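Local coordinates for angiopoietin-related protein 3 (Homo sapiens, PDB 6EUA) that regulates lipid metabolism, raising plasma triglycerides by inhibiting lipoprotein lipase, with a fibrinogen-like domain, the part in this chain, that suffices for endothelial cell adhesion, at residues K109-Y114 / A131-V136; V136-P141 / L199-Q204. One frame throughout, in Å; residues are numbered along the deposited sequence.

In the fold
Contacts 1 and 2 follow one another along the chain in the fibrinogen C-terminal domain, their centres about 10 Å apart, and they share Val136. In contact 1, strand 127-134 pairs with strand 109-118 of the main antiparallel sheet; the chain then leaves that sheet as the loop 136-141, which contact 2 fastens to the small hairpin of strands 199-202 and 208-211. Tyr114 ties the two together: its OH lies 2.5 Å from Asn138 OD1, a probable hydrogen bond, and 3.5 Å from Trp201 CH2. Ile112 CD1 also packs against Asn138 CA at 3.7 Å. Each contact centre is about 14 Å from the centre of the chain.

Contact 1 (K109-Y114 / A131-V136); sequences KHYIEY and AITGNV
Strand residues Lys109-Tyr114 run antiparallel to Ala131-Gly134 at 157°, with Ile112 facing Gly134 and Tyr114 facing Ala131. Between these non-hydrogen-bonded pairs, Glu113 alone stands against both Ile132 and Thr133, a beta bulge in the second strand. Glu113 N donates to Thr133 O (2.8 Å), and Ile132 N to Glu113 O (2.8 Å). Beyond Gly134 the strand ends, and Asn135 takes over the pairing with Tyr111: its side-chain OD1 accepts from Tyr111 N at 2.9 Å, while Asn135 N gives a more bent bond to Tyr111 O at 3.1 Å.

The Tyr111 ring lies across this junction. With chi1 at 79°, CG sits between the backbone N and the carbonyl carbon, which brings one ring face over Gly134, whose CA is 3.9 Å from the ring centroid in a CH-pi contact. At the ring's CD2-CE2 side the Asn135 carboxamide stands steeply, its plane 71° from the ring, and ND2 comes within 3.3 Å of Tyr111 CD2. A CB on Gly134 would run into Tyr111 O and Ile112 CA, and its backbone angles also call for glycine. Val136 then turns inward, its CB 3.6 Å from His110 CB and its CG1 touching Ile112 CG2; His110 in turn meets the Tyr209 ring edge-to-face. Replacing Tyr111 with alanine would probably leave Gly134 CA without its aromatic cover and open a gap beside the Asn135 amide. With a side-chain carbonyl standing in for a backbone one, Tyr111 N stays satisfied just where the regular strand pairing stops.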
# COMPACT_ATOMS: atom_id res chain seq x y z
N LYS A 109 14.62 -5.75 17.13
CA LYS A 109 13.71 -4.63 17.27
C LYS A 109 13.90 -3.96 18.63
O LYS A 109 13.88 -4.64 19.66
CB LYS A 109 12.26 -5.08 17.11
CG LYS A 109 11.92 -5.58 15.72
CD LYS A 109 10.42 -5.62 15.50
CE LYS A 109 9.79 -6.88 16.09
NZ LYS A 109 9.52 -6.78 17.56
N HIS A 110 14.07 -2.65 18.61
CA HIS A 110 14.12 -1.82 19.81
C HIS A 110 13.01 -0.79 19.76
O HIS A 110 12.67 -0.29 18.69
CB HIS A 110 15.48 -1.11 19.93
CG HIS A 110 16.65 -2.04 19.90
ND1 HIS A 110 17.37 -2.29 18.75
CD2 HIS A 110 17.23 -2.77 20.88
CE1 HIS A 110 18.35 -3.14 19.03
NE2 HIS A 110 18.29 -3.45 20.31
N TYR A 111 12.44 -0.46 20.92
CA TYR A 111 11.44 0.60 21.01
C TYR A 111 11.71 1.46 22.23
O TYR A 111 12.33 1.02 23.20
CB TYR A 111 10.01 0.04 21.07
CG TYR A 111 9.64 -0.46 22.45
CD1 TYR A 111 8.89 0.33 23.33
CD2 TYR A 111 10.05 -1.71 22.89
CE1 TYR A 111 8.57 -0.13 24.60
CE2 TYR A 111 9.73 -2.17 24.16
CZ TYR A 111 8.99 -1.38 25.00
OH TYR A 111 8.66 -1.83 26.26
N ILE A 112 11.21 2.69 22.18
CA ILE A 112 11.21 3.56 23.34
C ILE A 112 10.02 4.51 23.22
O ILE A 112 9.68 4.96 22.12
CB ILE A 112 12.56 4.30 23.50
CG1 ILE A 112 12.52 5.28 24.67
CG2 ILE A 112 12.99 4.96 22.20
CD1 ILE A 112 13.90 5.86 25.03
N GLU A 113 9.38 4.76 24.35
CA GLU A 113 8.23 5.65 24.40
C GLU A 113 8.55 6.86 25.26
O GLU A 113 9.29 6.75 26.25
CB GLU A 113 6.99 4.92 24.91
CG GLU A 113 6.53 3.82 23.98
CD GLU A 113 5.11 3.34 24.26
OE1 GLU A 113 4.44 3.95 25.12
OE2 GLU A 113 4.69 2.35 23.63
N TYR A 114 8.01 8.00 24.86
CA TYR A 114 8.15 9.26 25.57
C TYR A 114 6.79 9.93 25.68
O TYR A 114 5.92 9.75 24.81
CB TYR A 114 9.06 10.27 24.87
CG TYR A 114 10.38 9.77 24.34
CD1 TYR A 114 10.45 8.98 23.20
CD2 TYR A 114 11.57 10.13 24.98
CE1 TYR A 114 11.67 8.54 22.72
CE2 TYR A 114 12.78 9.70 24.51
CZ TYR A 114 12.84 8.90 23.38
OH TYR A 114 14.07 8.49 22.91
N ALA A 131 11.15 10.44 28.85
CA ALA A 131 11.12 9.01 28.55
C ALA A 131 10.24 8.25 29.55
O ALA A 131 10.25 8.53 30.75
CB ALA A 131 12.53 8.42 28.53
N ILE A 132 9.49 7.27 29.04
CA ILE A 132 8.59 6.48 29.88
C ILE A 132 9.07 5.04 29.99
O ILE A 132 9.45 4.59 31.07
CB ILE A 132 7.15 6.49 29.35
CG1 ILE A 132 6.67 7.91 29.06
CG2 ILE A 132 6.23 5.75 30.31
CD1 ILE A 132 5.36 7.93 28.32
N THR A 133 9.02 4.31 28.88
CA THR A 133 9.43 2.91 28.82
C THR A 133 10.27 2.68 27.56
O THR A 133 10.38 3.55 26.69
CB THR A 133 8.22 1.94 28.81
OG1 THR A 133 7.47 2.11 27.60
CG2 THR A 133 7.31 2.19 30.00
N GLY A 134 10.84 1.49 27.48
CA GLY A 134 11.56 1.04 26.31
C GLY A 134 12.56 -0.05 26.65
O GLY A 134 12.91 -0.27 27.81
N ASN A 135 13.02 -0.75 25.62
CA ASN A 135 14.08 -1.75 25.77
C ASN A 135 15.39 -1.29 25.14
O ASN A 135 16.29 -2.11 24.94
CB ASN A 135 13.65 -3.10 25.18
CG ASN A 135 13.24 -3.01 23.71
OD1 ASN A 135 13.68 -2.12 22.98
ND2 ASN A 135 12.40 -3.94 23.28
N VAL A 136 15.49 -0.01 24.81
CA VAL A 136 16.71 0.59 24.28
C VAL A 136 16.90 1.91 25.01
O VAL A 136 15.93 2.65 25.22
CB VAL A 136 16.64 0.75 22.74
CG1 VAL A 136 15.71 1.90 22.33
CG2 VAL A 136 18.02 0.93 22.15

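Contact 2 (V136-P141 / L199-Q204); sequences VPNAIP and LSWKSQ
The loop Val136-Pro141, which follows strand 127-134, meets the first strand of the hairpin 199-202/208-211 by wrapping round the Trp201 indole; the touching parts run 81° apart. Pro137 takes the indole nitrogen: Trp201 NE1 donates to Pro137 O at 3.1 Å with an angle of 166° at the hydrogen, the oxygen lying in the ring plane and the N-H arriving nearly along the C=O axis. Two residues further on the approach changes from edge to face. Ala139 CB sits over the middle of the indole, 3.6 Å from the centroid of the six-membered ring, a CH-pi contact; the same methyl lies 3.1 Å from Lys202 O.

An Asx turn shapes the loop here, Ile140 N donating to Asn138 OD1 at 3.0 Å from well above the carboxamide plane. Ile140, whose N closes that turn, reaches the edge of the six-membered ring with its side chain, where its CD1 lies 3.5 Å from Trp201 CH2. Trp201 has CG anti to its own backbone N (chi1 179°), a setting that extends the indole from the hairpin to the loop; Ile100, Leu102 and Tyr114 of the main sheet also pack on it.

Past the end of the strand, Gln204 N gives a longer, bent bond to Asn138 O (3.3 Å), a second backbone tie, between Pro137 and Ala139. Nearby the packing is tight: Pro137 CB and Ser203 CB approach to 3.5 Å. The Ser203 hydroxyl bonds to Arg207 O within the hairpin; the CB of Lys202 leaves away from the loop, and its NZ forms a salt bridge with Glu177.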
# COMPACT_ATOMS: atom_id res chain seq x y z
N VAL A 136 15.49 -0.01 24.81
CA VAL A 136 16.71 0.59 24.28
C VAL A 136 16.90 1.91 25.01
O VAL A 136 15.93 2.65 25.22
CB VAL A 136 16.64 0.75 22.74
CG1 VAL A 136 15.71 1.90 22.33
CG2 VAL A 136 18.02 0.93 22.15
N PRO A 137 18.11 2.22 25.47
CA PRO A 137 18.31 3.46 26.22
C PRO A 137 18.01 4.68 25.35
O PRO A 137 18.05 4.63 24.12
CB PRO A 137 19.78 3.41 26.64
CG PRO A 137 20.20 1.99 26.45
CD PRO A 137 19.35 1.44 25.34
N ASN A 138 17.69 5.78 26.02
CA ASN A 138 17.36 7.02 25.35
C ASN A 138 18.62 7.69 24.80
O ASN A 138 19.67 7.68 25.44
CB ASN A 138 16.65 7.97 26.31
CG ASN A 138 16.26 9.27 25.65
OD1 ASN A 138 15.85 9.31 24.50
ND2 ASN A 138 16.40 10.36 26.39
N ALA A 139 18.50 8.28 23.60
CA ALA A 139 19.56 9.06 22.99
C ALA A 139 19.23 10.53 22.82
O ALA A 139 20.10 11.30 22.42
CB ALA A 139 19.92 8.48 21.61
N ILE A 140 17.99 10.94 23.11
CA ILE A 140 17.54 12.32 22.92
C ILE A 140 17.51 12.99 24.28
O ILE A 140 17.05 12.39 25.26
CB ILE A 140 16.17 12.35 22.22
CG1 ILE A 140 16.21 11.51 20.94
CG2 ILE A 140 15.73 13.77 21.91
CD1 ILE A 140 14.85 11.08 20.42
N PRO A 141 18.01 14.22 24.41
CA PRO A 141 17.97 14.91 25.71
C PRO A 141 16.54 15.06 26.22
O PRO A 141 15.64 15.48 25.48
CB PRO A 141 18.60 16.27 25.41
CG PRO A 141 19.46 16.04 24.20
CD PRO A 141 18.73 15.00 23.39
N LEU A 199 21.47 4.28 9.83
CA LEU A 199 21.43 5.41 10.74
C LEU A 199 22.04 5.04 12.08
O LEU A 199 22.37 3.88 12.35
CB LEU A 199 19.99 5.90 10.91
CG LEU A 199 19.35 6.31 9.58
CD1 LEU A 199 17.86 6.15 9.64
CD2 LEU A 199 19.75 7.77 9.21
N SER A 200 22.20 6.05 12.94
CA SER A 200 22.89 5.87 14.21
C SER A 200 22.02 6.32 15.37
O SER A 200 21.31 7.33 15.29
CB SER A 200 24.21 6.64 14.24
OG SER A 200 24.99 6.36 13.09
N TRP A 201 22.09 5.57 16.47
CA TRP A 201 21.35 5.88 17.70
C TRP A 201 22.29 5.63 18.88
O TRP A 201 22.44 4.50 19.35
CB TRP A 201 20.08 5.04 17.80
CG TRP A 201 19.28 5.29 19.03
CD1 TRP A 201 19.37 4.61 20.22
CD2 TRP A 201 18.23 6.25 19.19
NE1 TRP A 201 18.45 5.10 21.11
CE2 TRP A 201 17.73 6.10 20.51
CE3 TRP A 201 17.67 7.23 18.36
CZ2 TRP A 201 16.71 6.91 21.01
CZ3 TRP A 201 16.64 8.02 18.85
CH2 TRP A 201 16.18 7.85 20.17
N LYS A 202 22.93 6.70 19.35
CA LYS A 202 23.94 6.63 20.40
C LYS A 202 23.30 7.05 21.72
O LYS A 202 22.98 8.23 21.91
CB LYS A 202 25.14 7.50 20.07
CG LYS A 202 26.36 7.23 20.94
CD LYS A 202 26.48 8.24 22.06
CE LYS A 202 26.55 9.66 21.53
NZ LYS A 202 27.53 9.78 20.41
N SER A 203 23.12 6.10 22.62
CA SER A 203 22.48 6.40 23.88
C SER A 203 23.43 7.15 24.81
O SER A 203 24.61 7.36 24.52
CB SER A 203 21.99 5.12 24.54
OG SER A 203 23.02 4.15 24.56
N GLN A 204 22.88 7.54 25.96
CA GLN A 204 23.61 8.37 26.91
C GLN A 204 24.86 7.67 27.43
O GLN A 204 25.90 8.31 27.64
CB GLN A 204 22.67 8.75 28.05
CG GLN A 204 21.58 7.71 28.29
CD GLN A 204 20.44 8.20 29.17
OE1 GLN A 204 20.20 9.40 29.28
NE2 GLN A 204 19.74 7.27 29.81